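PDB 6BZN: halogenase PltM from Pseudomonas fluorescens, which halogenates phenolic compounds with chlorine, bromine or iodine, probably by way of reduced FAD, for which it has a binding site. Local coordinates for residues A40-S45 with R363-V368; K94-Q97 with A103-I106; H137-D142 with N271-I276; H417-S422 with E497-H502. All blocks are in the same frame, centred on the assembly; numbering follows the deposited sequence.

Contact 1 (A40-S45 with R363-V368); sequences AVLAKS and RLAPKV
CB of Ala-365 sits between two side chains of the facing helix: Val-41 CG2 at 3.8 Å and Leu-42 CD2 at 4.0 Å. The same Leu-42 methyl also comes within 3.9 Å of the backbone O of Ala-365 and reaches on to Val-368 CG1 at 4.2 Å, so this one branch bridges Ala-365 and Val-368, nearly one turn apart. Leu-42 gets there through an extended end (chi2 179°), whereas Val-41 starts out already directed at the partner. No hydrogen bond crosses; the side-chain contacts are apolar, and the short axes lie 10.2 Å apart at closest and are inclined by 28°. Helix 33-44 is the first helix of what is probably a Rossmann-type FAD-binding fold, starting at Ile-33 and Ala-34, which bind FAD; helix 352-374 comes after strand 336-338 of the same parallel sheet, with the short helix 340-343 between. Strand 188-191 of that sheet backs the pair, with Ile-190 touching Leu-42 and Phe-188 touching Val-368, while Phe-81 of helix 68-81 touches Val-41 and Ala-365. Farther out, Ser-45 OG folds back onto Val-41 O at 2.6 Å, closing the end of its helix. Pro-366, which has no N-H to give to the turn before, kinks the other.

Contact 2 (K94-Q97 with A103-I106); sequences KIIQ and ACGI
CG2 of Ile-95 is pressed into the corner between two neighbouring side chains, 3.5 Å from Ala-103 CB and 3.6 Å from Cys-104 SG. This is the tight part of the contact. The methyl points at the strand because it is the branch opposite the backbone N, while CG1 takes the position beside that N (chi1 -69°). Cys-104 answers by holding its sulfur between its own N and carbonyl carbon (chi1 72°), which brings SG back over the helix, also within 3.8 Å of Ile-95 CB. The looser part is carried by Ile-96: its CB starts off to one side, and a bend at chi2 (-61°) returns CD1 to 3.8 Å from SG and 3.9 Å from Cys-104 O. Thus the thiol lies against both isoleucines, and no hydrogen bond joins the segments. On the solvent side Lys-94 and Gln-97 are exposed, and Ile-96 is only partly buried, with His-266 of a loop beside it. Helix 92-98 packs against strand 104-107, which follows it in the chain and pairs antiparallel with strand 134-138. Ile-95 also touches Ala-136 and Leu-138 of strand 134-138 and Ile-143 of helix 140-153.

Contact 3 (H137-D142 with N271-I276); sequences HLFRQD and NQLCSI
Phe-139 and Asn-271 form an amide-over-ring contact where strand 134-138 turns into helix 140-153, next to the loop that enters strand 273-281. ND2 of Asn-271 stands 3.0 Å above the centre of the Phe-139 ring, the amide plane nearly perpendicular (87°) to the ring; the nearest carbons, Phe-139 CG and CD2, are both 3.2 Å away. The amide is probably kept from turning by two bonds: its OD1 receives Leu-273 N at 2.8 Å in an Asx turn, and ND2 gives a hydrogen bond to Ser-102 O. Leu-273 adds CD1 at 4.0 Å from Phe-139 CE1, approaching obliquely. Strand 134-138 is the partner of strand 104-107, and strand 273-281 belongs to the seven-stranded mixed sheet. Phe-139 is the N-cap residue of helix 140-153, whose next residue, Arg-140, binds FAD. On the ring's other face lies Gln-141 CG, and Asp-142 OD2 sits in plane at its edge. An alanine in place of Phe-139 would probably leave ND2 without the pi face and open a gap between Gln-141 CG and Asn-271 ND2. The ring's anti position (chi1 -172°) carries it toward Asn-271; Phe-263, just after strand 256-262, meets it edge-to-face.

Contact 4 (H417-S422 with E497-H502); sequences HRVWLS and ELIKEH
The carbonyl O of Arg-418, whose CB touches Ile-499, is gripped twice: by Ser-422 N at 3.0 Å as the ordinary helical bond, and by Ser-422 OG at 2.9 Å. The hydroxyl lies in the carbonyl plane (C=O...donor angle 148°), and the bond gives the OG of this buried serine a partner on its own helix. Between the helices the touching is apolar. CD1 of Ile-499, at the end of an extended branch (chi2 165°), comes up to Arg-418 CB at 3.9 Å and, more loosely, to Val-419 CG2 at 4.3 Å, so it rests between the two side chains. Arg-418 offers only the root of its chain: a bend at chi2 (134°) leads the rest away, and its guanidinium is held elsewhere, by NH2 on Asn-414 OD1 and the backbone O of Asn-516 and by NH1 on Tyr-511 O. This is helix-to-helix packing between the long helix 410-441 and helix 488-502, with helix 465-483 beside both; it lies away from the FAD and calcium sites. Tyr-467 of that third helix gives its hydroxyl to Val-419 O. Helix 488-502 ends at His-502, which reaches back to Leu-498 O with its backbone N at 3.1 Å and its ring ND1 at 2.9 Å, from opposite faces of the carbonyl plane, while NE2 bonds to Ser-469 OG. On the solvent side Lys-500 NZ and Glu-497 OE2 form a salt bridge of 3.0 Å.

Overall arrangement
All four contacts are largely buried; contacts 2 and 3 each include one partly exposed residue. Contacts 2 and 3 reach the same two-stranded sheet, one through each strand: 104-107 and 134-138 pair through Gly-105 N to His-137 O and Ala-103 O to Phe-139 N, and the contact centres are about 10 Å apart. Contact 1 lies at the parallel sheet, its centre about 26 Å from that of contact 2, and contact 4 joins two helices of the C-terminal part, about 33 Å from contacts 2 and 3 between centres. Chemistry follows place: contacts 1, 2 and 4 are apolar between the segments, though contact 4 has polar, partly solvent-facing flanks. Contact 3, beside FAD-binding Arg-140, alone sets an amide over a ring.

Contact 1 (A40-S45 with R363-V368)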
loop_
_atom_site.group_PDB
_atom_site.type_symbol
_atom_site.label_atom_id
_atom_site.label_comp_id
_atom_site.label_asym_id
_atom_site.label_seq_id
_atom_site.Cartn_x
_atom_site.Cartn_y
_atom_site.Cartn_z
ATOM N N ALA A 40 -17.565 0.040 -9.334
ATOM C CA ALA A 40 -17.572 0.581 -10.671
ATOM C C ALA A 40 -17.386 -0.511 -11.717
ATOM O O ALA A 40 -18.144 -0.573 -12.678
ATOM C CB ALA A 40 -16.506 1.636 -10.824
ATOM N N VAL A 41 -16.392 -1.372 -11.532
ATOM C CA VAL A 41 -16.085 -2.391 -12.543
ATOM C C VAL A 41 -17.195 -3.442 -12.667
ATOM O O VAL A 41 -17.489 -3.900 -13.779
ATOM C CB VAL A 41 -14.689 -3.064 -12.363
ATOM C CG1 VAL A 41 -13.575 -2.031 -12.391
ATOM C CG2 VAL A 41 -14.593 -3.894 -11.093
ATOM N N LEU A 42 -17.815 -3.795 -11.542
ATOM C CA LEU A 42 -18.933 -4.731 -11.541
ATOM C C LEU A 42 -20.189 -4.097 -12.153
ATOM O O LEU A 42 -20.841 -4.735 -12.985
ATOM C CB LEU A 42 -19.210 -5.251 -10.134
ATOM C CG LEU A 42 -18.081 -6.072 -9.511
ATOM C CD1 LEU A 42 -18.482 -6.509 -8.121
ATOM C CD2 LEU A 42 -17.679 -7.286 -10.313
ATOM N N ALA A 43 -20.496 -2.850 -11.788
ATOM C CA ALA A 43 -21.661 -2.158 -12.346
ATOM C C ALA A 43 -21.498 -1.957 -13.865
ATOM O O ALA A 43 -22.422 -2.206 -14.648
ATOM C CB ALA A 43 -21.892 -0.826 -11.658
ATOM N N LYS A 44 -20.310 -1.524 -14.273
ATOM C CA LYS A 44 -19.976 -1.397 -15.697
ATOM C C LYS A 44 -20.241 -2.688 -16.480
ATOM O O LYS A 44 -20.737 -2.643 -17.618
ATOM C CB LYS A 44 -18.516 -0.974 -15.842
ATOM C CG LYS A 44 -17.925 -1.055 -17.246
ATOM C CD LYS A 44 -18.552 -0.054 -18.193
ATOM C CE LYS A 44 -18.095 -0.347 -19.616
ATOM N NZ LYS A 44 -17.997 0.904 -20.402
ATOM N N SER A 45 -19.928 -3.818 -15.848
ATOM C CA SER A 45 -20.001 -5.145 -16.470
ATOM C C SER A 45 -21.396 -5.795 -16.475
ATOM O O SER A 45 -21.531 -6.933 -16.942
ATOM C CB SER A 45 -19.026 -6.074 -15.732
ATOM O OG SER A 45 -17.712 -5.554 -15.776
ATOM N N ARG A 363 -8.098 -9.464 -9.741
ATOM C CA ARG A 363 -8.274 -10.907 -9.744
ATOM C C ARG A 363 -9.707 -11.337 -9.421
ATOM O O ARG A 363 -10.209 -12.282 -10.030
ATOM C CB ARG A 363 -7.329 -11.558 -8.740
ATOM C CG ARG A 363 -5.870 -11.487 -9.140
ATOM C CD ARG A 363 -4.976 -11.915 -7.999
ATOM N NE ARG A 363 -3.561 -12.007 -8.370
ATOM C CZ ARG A 363 -2.966 -13.077 -8.910
ATOM N NH1 ARG A 363 -3.644 -14.184 -9.198
ATOM N NH2 ARG A 363 -1.661 -13.042 -9.168
ATOM N N LEU A 364 -10.338 -10.666 -8.461
ATOM C CA LEU A 364 -11.678 -11.046 -7.989
ATOM C C LEU A 364 -12.803 -10.738 -8.987
ATOM O O LEU A 364 -13.720 -11.551 -9.165
ATOM C CB LEU A 364 -11.973 -10.346 -6.648
ATOM C CG LEU A 364 -13.360 -10.583 -6.039
ATOM C CD1 LEU A 364 -13.563 -12.034 -5.637
ATOM C CD2 LEU A 364 -13.572 -9.629 -4.862
ATOM N N ALA A 365 -12.764 -9.560 -9.607
ATOM C CA ALA A 365 -13.925 -9.052 -10.350
ATOM C C ALA A 365 -14.351 -9.977 -11.506
ATOM O O ALA A 365 -15.535 -10.261 -11.633
ATOM C CB ALA A 365 -13.710 -7.619 -10.828
ATOM N N PRO A 366 -13.390 -10.497 -12.302
ATOM C CA PRO A 366 -13.772 -11.440 -13.363
ATOM C C PRO A 366 -14.422 -12.702 -12.830
ATOM O O PRO A 366 -15.320 -13.242 -13.484
ATOM C CB PRO A 366 -12.436 -11.771 -14.041
ATOM C CG PRO A 366 -11.595 -10.581 -13.772
ATOM C CD PRO A 366 -11.950 -10.196 -12.367
ATOM N N LYS A 367 -14.004 -13.145 -11.640
ATOM C CA LYS A 367 -14.573 -14.339 -11.029
ATOM C C LYS A 367 -15.981 -14.088 -10.512
ATOM O O LYS A 367 -16.829 -14.963 -10.583
ATOM C CB LYS A 367 -13.660 -14.855 -9.919
ATOM C CG LYS A 367 -12.269 -15.200 -10.431
ATOM C CD LYS A 367 -11.359 -15.651 -9.314
ATOM C CE LYS A 367 -9.922 -15.837 -9.791
ATOM N NZ LYS A 367 -9.830 -16.951 -10.772
ATOM N N VAL A 368 -16.227 -12.902 -9.965
ATOM C CA VAL A 368 -17.574 -12.550 -9.502
ATOM C C VAL A 368 -18.520 -12.469 -10.708
ATOM O O VAL A 368 -19.661 -12.937 -10.639
ATOM C CB VAL A 368 -17.551 -11.239 -8.673
ATOM C CG1 VAL A 368 -18.959 -10.737 -8.365
ATOM C CG2 VAL A 368 -16.798 -11.482 -7.376
#

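Contact 2 (K94-Q97 with A103-I106)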
loop_
_atom_site.group_PDB
_atom_site.type_symbol
_atom_site.label_atom_id
_atom_site.label_comp_id
_atom_site.label_asym_id
_atom_site.label_seq_id
_atom_site.Cartn_x
_atom_site.Cartn_y
_atom_site.Cartn_z
ATOM N N LYS A 94 -2.753 13.946 -14.471
ATOM C CA LYS A 94 -4.150 13.631 -14.725
ATOM C C LYS A 94 -5.038 13.822 -13.482
ATOM O O LYS A 94 -6.175 14.227 -13.630
ATOM C CB LYS A 94 -4.340 12.217 -15.270
ATOM C CG LYS A 94 -3.614 11.906 -16.573
ATOM C CD LYS A 94 -4.169 12.668 -17.773
ATOM C CE LYS A 94 -3.589 12.107 -19.069
ATOM N NZ LYS A 94 -3.428 13.133 -20.146
ATOM N N ILE A 95 -4.536 13.517 -12.282
ATOM C CA ILE A 95 -5.289 13.803 -11.035
ATOM C C ILE A 95 -5.587 15.292 -10.882
ATOM O O ILE A 95 -6.728 15.675 -10.618
ATOM C CB ILE A 95 -4.548 13.300 -9.780
ATOM C CG1 ILE A 95 -4.558 11.770 -9.771
ATOM C CG2 ILE A 95 -5.174 13.854 -8.488
ATOM C CD1 ILE A 95 -3.611 11.158 -8.767
ATOM N N ILE A 96 -4.560 16.120 -11.064
ATOM C CA ILE A 96 -4.707 17.574 -10.949
ATOM C C ILE A 96 -5.760 18.052 -11.953
ATOM O O ILE A 96 -6.644 18.827 -11.615
ATOM C CB ILE A 96 -3.341 18.284 -11.188
ATOM C CG1 ILE A 96 -2.329 17.942 -10.075
ATOM C CG2 ILE A 96 -3.485 19.798 -11.344
ATOM C CD1 ILE A 96 -2.703 18.346 -8.680
ATOM N N GLN A 97 -5.677 17.541 -13.177
ATOM C CA GLN A 97 -6.555 17.964 -14.275
ATOM C C GLN A 97 -8.025 17.526 -14.122
ATOM O O GLN A 97 -8.936 18.297 -14.420
ATOM C CB GLN A 97 -5.967 17.451 -15.596
ATOM C CG GLN A 97 -6.772 17.736 -16.844
ATOM C CD GLN A 97 -6.115 17.183 -18.100
ATOM O OE1 GLN A 97 -4.943 16.776 -18.096
ATOM N NE2 GLN A 97 -6.869 17.173 -19.190
ATOM N N ALA A 103 -5.884 17.508 -5.103
ATOM C CA ALA A 103 -6.091 16.065 -4.896
ATOM C C ALA A 103 -4.815 15.225 -4.777
ATOM O O ALA A 103 -4.883 14.063 -4.373
ATOM C CB ALA A 103 -6.997 15.512 -5.987
ATOM N N CYS A 104 -3.662 15.800 -5.109
ATOM C CA CYS A 104 -2.410 15.085 -4.932
ATOM C C CYS A 104 -1.194 15.979 -4.848
ATOM O O CYS A 104 -1.211 17.157 -5.237
ATOM C CB CYS A 104 -2.192 14.058 -6.045
ATOM S SG CYS A 104 -1.801 14.783 -7.646
ATOM N N GLY A 105 -0.158 15.399 -4.265
ATOM C CA GLY A 105 1.201 15.845 -4.443
ATOM C C GLY A 105 1.900 14.919 -5.430
ATOM O O GLY A 105 1.290 14.018 -6.020
ATOM N N ILE A 106 3.200 15.119 -5.563
ATOM C CA ILE A 106 4.018 14.368 -6.514
ATOM C C ILE A 106 5.090 13.560 -5.797
ATOM O O ILE A 106 5.528 13.923 -4.706
ATOM C CB ILE A 106 4.643 15.333 -7.547
ATOM C CG1 ILE A 106 5.119 14.598 -8.778
ATOM C CG2 ILE A 106 5.768 16.164 -6.947
ATOM C CD1 ILE A 106 5.378 15.524 -9.951
#

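Contact 3 (H137-D142 with N271-I276)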
loop_
_atom_site.group_PDB
_atom_site.type_symbol
_atom_site.label_atom_id
_atom_site.label_comp_id
_atom_site.label_asym_id
_atom_site.label_seq_id
_atom_site.Cartn_x
_atom_site.Cartn_y
_atom_site.Cartn_z
ATOM N N HIS A 137 1.259 11.422 -4.559
ATOM C CA HIS A 137 0.897 11.380 -3.153
ATOM C C HIS A 137 -0.601 11.700 -3.115
ATOM O O HIS A 137 -1.011 12.827 -3.380
ATOM C CB HIS A 137 1.645 12.426 -2.361
ATOM C CG HIS A 137 3.076 12.082 -2.113
ATOM N ND1 HIS A 137 3.998 13.019 -1.706
ATOM C CD2 HIS A 137 3.739 10.904 -2.193
ATOM C CE1 HIS A 137 5.166 12.428 -1.529
ATOM N NE2 HIS A 137 5.034 11.145 -1.820
ATOM N N LEU A 138 -1.394 10.685 -2.796
ATOM C CA LEU A 138 -2.849 10.737 -2.919
ATOM C C LEU A 138 -3.483 11.404 -1.717
ATOM O O LEU A 138 -3.313 10.931 -0.591
ATOM C CB LEU A 138 -3.392 9.319 -3.060
ATOM C CG LEU A 138 -2.890 8.480 -4.231
ATOM C CD1 LEU A 138 -3.304 7.045 -4.039
ATOM C CD2 LEU A 138 -3.429 9.002 -5.551
ATOM N N PHE A 139 -4.206 12.505 -1.944
ATOM C CA PHE A 139 -4.966 13.167 -0.898
ATOM C C PHE A 139 -6.289 12.438 -0.871
ATOM O O PHE A 139 -7.190 12.718 -1.663
ATOM C CB PHE A 139 -5.110 14.667 -1.201
ATOM C CG PHE A 139 -5.712 15.485 -0.086
ATOM C CD1 PHE A 139 -5.203 15.423 1.210
ATOM C CD2 PHE A 139 -6.759 16.381 -0.345
ATOM C CE1 PHE A 139 -5.736 16.207 2.227
ATOM C CE2 PHE A 139 -7.292 17.167 0.680
ATOM C CZ PHE A 139 -6.775 17.079 1.959
ATOM N N ARG A 140 -6.389 11.464 0.028
ATOM C CA ARG A 140 -7.426 10.431 -0.093
ATOM C C ARG A 140 -8.862 10.943 0.019
ATOM O O ARG A 140 -9.757 10.426 -0.659
ATOM C CB ARG A 140 -7.165 9.306 0.903
ATOM C CG ARG A 140 -5.907 8.494 0.598
ATOM C CD ARG A 140 -6.037 7.615 -0.643
ATOM N NE ARG A 140 -7.141 6.675 -0.441
ATOM C CZ ARG A 140 -7.056 5.524 0.222
ATOM N NH1 ARG A 140 -5.898 5.061 0.666
ATOM N NH2 ARG A 140 -8.155 4.801 0.394
ATOM N N GLN A 141 -9.100 11.981 0.820
ATOM C CA GLN A 141 -10.447 12.560 0.830
ATOM C C GLN A 141 -10.969 12.904 -0.563
ATOM O O GLN A 141 -12.144 12.729 -0.842
ATOM C CB GLN A 141 -10.554 13.776 1.755
ATOM C CG GLN A 141 -9.673 14.962 1.414
ATOM C CD GLN A 141 -10.137 16.225 2.115
ATOM O OE1 GLN A 141 -9.864 16.424 3.292
ATOM N NE2 GLN A 141 -10.848 17.093 1.377
ATOM N N ASP A 142 -10.108 13.416 -1.435
ATOM C CA ASP A 142 -10.544 13.847 -2.767
ATOM C C ASP A 142 -10.484 12.706 -3.762
ATOM O O ASP A 142 -11.379 12.554 -4.592
ATOM C CB ASP A 142 -9.713 15.023 -3.258
ATOM C CG ASP A 142 -10.007 16.333 -2.499
ATOM O OD1 ASP A 142 -10.996 16.427 -1.724
ATOM O OD2 ASP A 142 -9.209 17.285 -2.687
ATOM N N ASN A 271 -2.870 22.072 -2.731
ATOM C CA ASN A 271 -2.995 21.568 -1.372
ATOM C C ASN A 271 -1.837 22.114 -0.549
ATOM O O ASN A 271 -0.714 22.127 -1.030
ATOM C CB ASN A 271 -2.996 20.039 -1.386
ATOM C CG ASN A 271 -3.516 19.442 -0.093
ATOM O OD1 ASN A 271 -3.169 19.882 1.000
ATOM N ND2 ASN A 271 -4.331 18.420 -0.208
ATOM N N GLN A 272 -2.106 22.595 0.665
ATOM C CA GLN A 272 -1.063 23.143 1.548
ATOM C C GLN A 272 -0.481 22.135 2.536
ATOM O O GLN A 272 0.505 22.424 3.223
ATOM C CB GLN A 272 -1.622 24.314 2.349
ATOM C CG GLN A 272 -2.103 25.476 1.493
ATOM C CD GLN A 272 -2.710 26.570 2.354
ATOM O OE1 GLN A 272 -2.049 27.088 3.246
ATOM N NE2 GLN A 272 -3.979 26.903 2.113
ATOM N N LEU A 273 -1.078 20.955 2.612
ATOM C CA LEU A 273 -0.778 20.030 3.679
ATOM C C LEU A 273 0.339 19.079 3.329
ATOM O O LEU A 273 0.658 18.847 2.154
ATOM C CB LEU A 273 -2.028 19.221 4.034
ATOM C CG LEU A 273 -3.235 20.048 4.502
ATOM C CD1 LEU A 273 -4.469 19.152 4.554
ATOM C CD2 LEU A 273 -2.937 20.691 5.857
ATOM N N CYS A 274 0.874 18.494 4.386
ATOM C CA CYS A 274 1.832 17.432 4.329
ATOM C C CYS A 274 1.418 16.331 5.302
ATOM O O CYS A 274 1.101 16.582 6.475
ATOM C CB CYS A 274 3.208 17.995 4.670
ATOM S SG CYS A 274 4.568 16.809 4.627
ATOM N N SER A 275 1.423 15.097 4.815
ATOM C CA SER A 275 1.091 13.964 5.663
ATOM C C SER A 275 2.305 13.542 6.466
ATOM O O SER A 275 3.416 13.461 5.923
ATOM C CB SER A 275 0.561 12.812 4.817
ATOM O OG SER A 275 0.236 11.709 5.632
ATOM N N ILE A 276 2.086 13.282 7.753
ATOM C CA ILE A 276 3.139 12.903 8.683
ATOM C C ILE A 276 2.648 11.686 9.469
ATOM O O ILE A 276 1.558 11.716 10.052
ATOM C CB ILE A 276 3.473 14.048 9.679
ATOM C CG1 ILE A 276 3.879 15.343 8.942
ATOM C CG2 ILE A 276 4.551 13.607 10.664
ATOM C CD1 ILE A 276 5.146 15.295 8.099
#

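Contact 4 (H417-S422 with E497-H502)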
loop_
_atom_site.group_PDB
_atom_site.type_symbol
_atom_site.label_atom_id
_atom_site.label_comp_id
_atom_site.label_asym_id
_atom_site.label_seq_id
_atom_site.Cartn_x
_atom_site.Cartn_y
_atom_site.Cartn_z
ATOM N N HIS A 417 18.096 -2.339 1.178
ATOM C CA HIS A 417 17.075 -1.713 0.326
ATOM C C HIS A 417 17.121 -2.216 -1.116
ATOM O O HIS A 417 16.104 -2.214 -1.788
ATOM C CB HIS A 417 17.074 -0.179 0.426
ATOM C CG HIS A 417 17.771 0.537 -0.687
ATOM N ND1 HIS A 417 19.144 0.634 -0.768
ATOM C CD2 HIS A 417 17.284 1.252 -1.730
ATOM C CE1 HIS A 417 19.473 1.354 -1.826
ATOM N NE2 HIS A 417 18.363 1.747 -2.423
ATOM N N ARG A 418 18.284 -2.702 -1.555
ATOM C CA ARG A 418 18.434 -3.286 -2.890
ATOM C C ARG A 418 17.686 -4.598 -3.063
ATOM O O ARG A 418 17.348 -4.949 -4.180
ATOM C CB ARG A 418 19.923 -3.481 -3.225
ATOM C CG ARG A 418 20.688 -2.166 -3.279
ATOM C CD ARG A 418 22.012 -2.215 -2.525
ATOM N NE ARG A 418 22.507 -0.855 -2.338
ATOM C CZ ARG A 418 23.111 -0.113 -3.268
ATOM N NH1 ARG A 418 23.390 -0.603 -4.482
ATOM N NH2 ARG A 418 23.445 1.138 -2.986
ATOM N N VAL A 419 17.430 -5.315 -1.968
ATOM C CA VAL A 419 16.594 -6.530 -2.002
ATOM C C VAL A 419 15.141 -6.143 -2.328
ATOM O O VAL A 419 14.538 -6.674 -3.269
ATOM C CB VAL A 419 16.706 -7.327 -0.680
ATOM C CG1 VAL A 419 15.758 -8.523 -0.650
ATOM C CG2 VAL A 419 18.140 -7.798 -0.471
ATOM N N TRP A 420 14.605 -5.174 -1.602
ATOM C CA TRP A 420 13.291 -4.603 -1.929
ATOM C C TRP A 420 13.259 -4.032 -3.357
ATOM O O TRP A 420 12.356 -4.331 -4.141
ATOM C CB TRP A 420 12.906 -3.501 -0.933
ATOM C CG TRP A 420 11.831 -2.601 -1.469
ATOM C CD1 TRP A 420 10.502 -2.890 -1.584
ATOM C CD2 TRP A 420 12.002 -1.290 -1.993
ATOM N NE1 TRP A 420 9.836 -1.834 -2.153
ATOM C CE2 TRP A 420 10.734 -0.838 -2.415
ATOM C CE3 TRP A 420 13.116 -0.441 -2.152
ATOM C CZ2 TRP A 420 10.540 0.421 -2.983
ATOM C CZ3 TRP A 420 12.923 0.808 -2.706
ATOM C CH2 TRP A 420 11.646 1.229 -3.125
ATOM N N LEU A 421 14.241 -3.195 -3.687
ATOM C CA LEU A 421 14.202 -2.483 -4.960
ATOM C C LEU A 421 14.208 -3.425 -6.152
ATOM O O LEU A 421 13.411 -3.263 -7.046
ATOM C CB LEU A 421 15.356 -1.495 -5.073
ATOM C CG LEU A 421 15.333 -0.587 -6.305
ATOM C CD1 LEU A 421 14.189 0.404 -6.234
ATOM C CD2 LEU A 421 16.653 0.155 -6.434
ATOM N N SER A 422 15.129 -4.390 -6.164
ATOM C CA SER A 422 15.234 -5.333 -7.263
ATOM C C SER A 422 13.944 -6.131 -7.457
ATOM O O SER A 422 13.520 -6.346 -8.593
ATOM C CB SER A 422 16.445 -6.270 -7.101
ATOM O OG SER A 422 16.407 -7.050 -5.901
ATOM N N GLU A 497 26.728 -10.370 -0.658
ATOM C CA GLU A 497 27.126 -11.586 -1.388
ATOM C C GLU A 497 25.922 -12.272 -2.054
ATOM O O GLU A 497 26.017 -12.730 -3.202
ATOM C CB GLU A 497 27.895 -12.540 -0.466
ATOM C CG GLU A 497 29.242 -11.993 0.021
ATOM C CD GLU A 497 30.257 -11.787 -1.105
ATOM O OE1 GLU A 497 30.288 -12.622 -2.029
ATOM O OE2 GLU A 497 31.010 -10.779 -1.083
ATOM N N LEU A 498 24.783 -12.316 -1.354
ATOM C CA LEU A 498 23.532 -12.796 -1.956
ATOM C C LEU A 498 23.121 -11.971 -3.184
ATOM O O LEU A 498 22.728 -12.537 -4.208
ATOM C CB LEU A 498 22.391 -12.819 -0.916
ATOM C CG LEU A 498 22.523 -13.868 0.195
ATOM C CD1 LEU A 498 21.457 -13.685 1.262
ATOM C CD2 LEU A 498 22.476 -15.274 -0.392
ATOM N N ILE A 499 23.227 -10.649 -3.095
ATOM C CA ILE A 499 22.870 -9.786 -4.226
ATOM C C ILE A 499 23.794 -10.095 -5.428
ATOM O O ILE A 499 23.324 -10.277 -6.548
ATOM C CB ILE A 499 22.898 -8.285 -3.849
ATOM C CG1 ILE A 499 21.816 -7.970 -2.804
ATOM C CG2 ILE A 499 22.702 -7.409 -5.084
ATOM C CD1 ILE A 499 21.981 -6.639 -2.100
ATOM N N LYS A 500 25.096 -10.183 -5.176
ATOM C CA LYS A 500 26.068 -10.535 -6.219
ATOM C C LYS A 500 25.773 -11.882 -6.881
ATOM O O LYS A 500 25.835 -12.001 -8.095
ATOM C CB LYS A 500 27.489 -10.491 -5.639
ATOM C CG LYS A 500 27.971 -9.061 -5.474
ATOM C CD LYS A 500 28.955 -8.860 -4.339
ATOM C CE LYS A 500 30.295 -9.480 -4.621
ATOM N NZ LYS A 500 31.250 -9.102 -3.540
ATOM N N GLU A 501 25.426 -12.870 -6.068
ATOM C CA GLU A 501 25.060 -14.202 -6.540
ATOM C C GLU A 501 23.857 -14.203 -7.501
ATOM O O GLU A 501 23.854 -14.937 -8.486
ATOM C CB GLU A 501 24.768 -15.100 -5.332
ATOM C CG GLU A 501 24.467 -16.554 -5.671
ATOM C CD GLU A 501 23.958 -17.349 -4.489
ATOM O OE1 GLU A 501 23.442 -18.454 -4.733
ATOM O OE2 GLU A 501 24.058 -16.880 -3.330
ATOM N N HIS A 502 22.850 -13.382 -7.207
ATOM C CA HIS A 502 21.590 -13.386 -7.962
ATOM C C HIS A 502 21.494 -12.333 -9.050
ATOM O O HIS A 502 20.586 -12.375 -9.871
ATOM C CB HIS A 502 20.422 -13.219 -6.984
ATOM C CG HIS A 502 20.218 -14.414 -6.112
ATOM N ND1 HIS A 502 20.939 -14.627 -4.961
ATOM C CD2 HIS A 502 19.393 -15.476 -6.241
ATOM C CE1 HIS A 502 20.552 -15.762 -4.405
ATOM N NE2 HIS A 502 19.616 -16.299 -5.167
#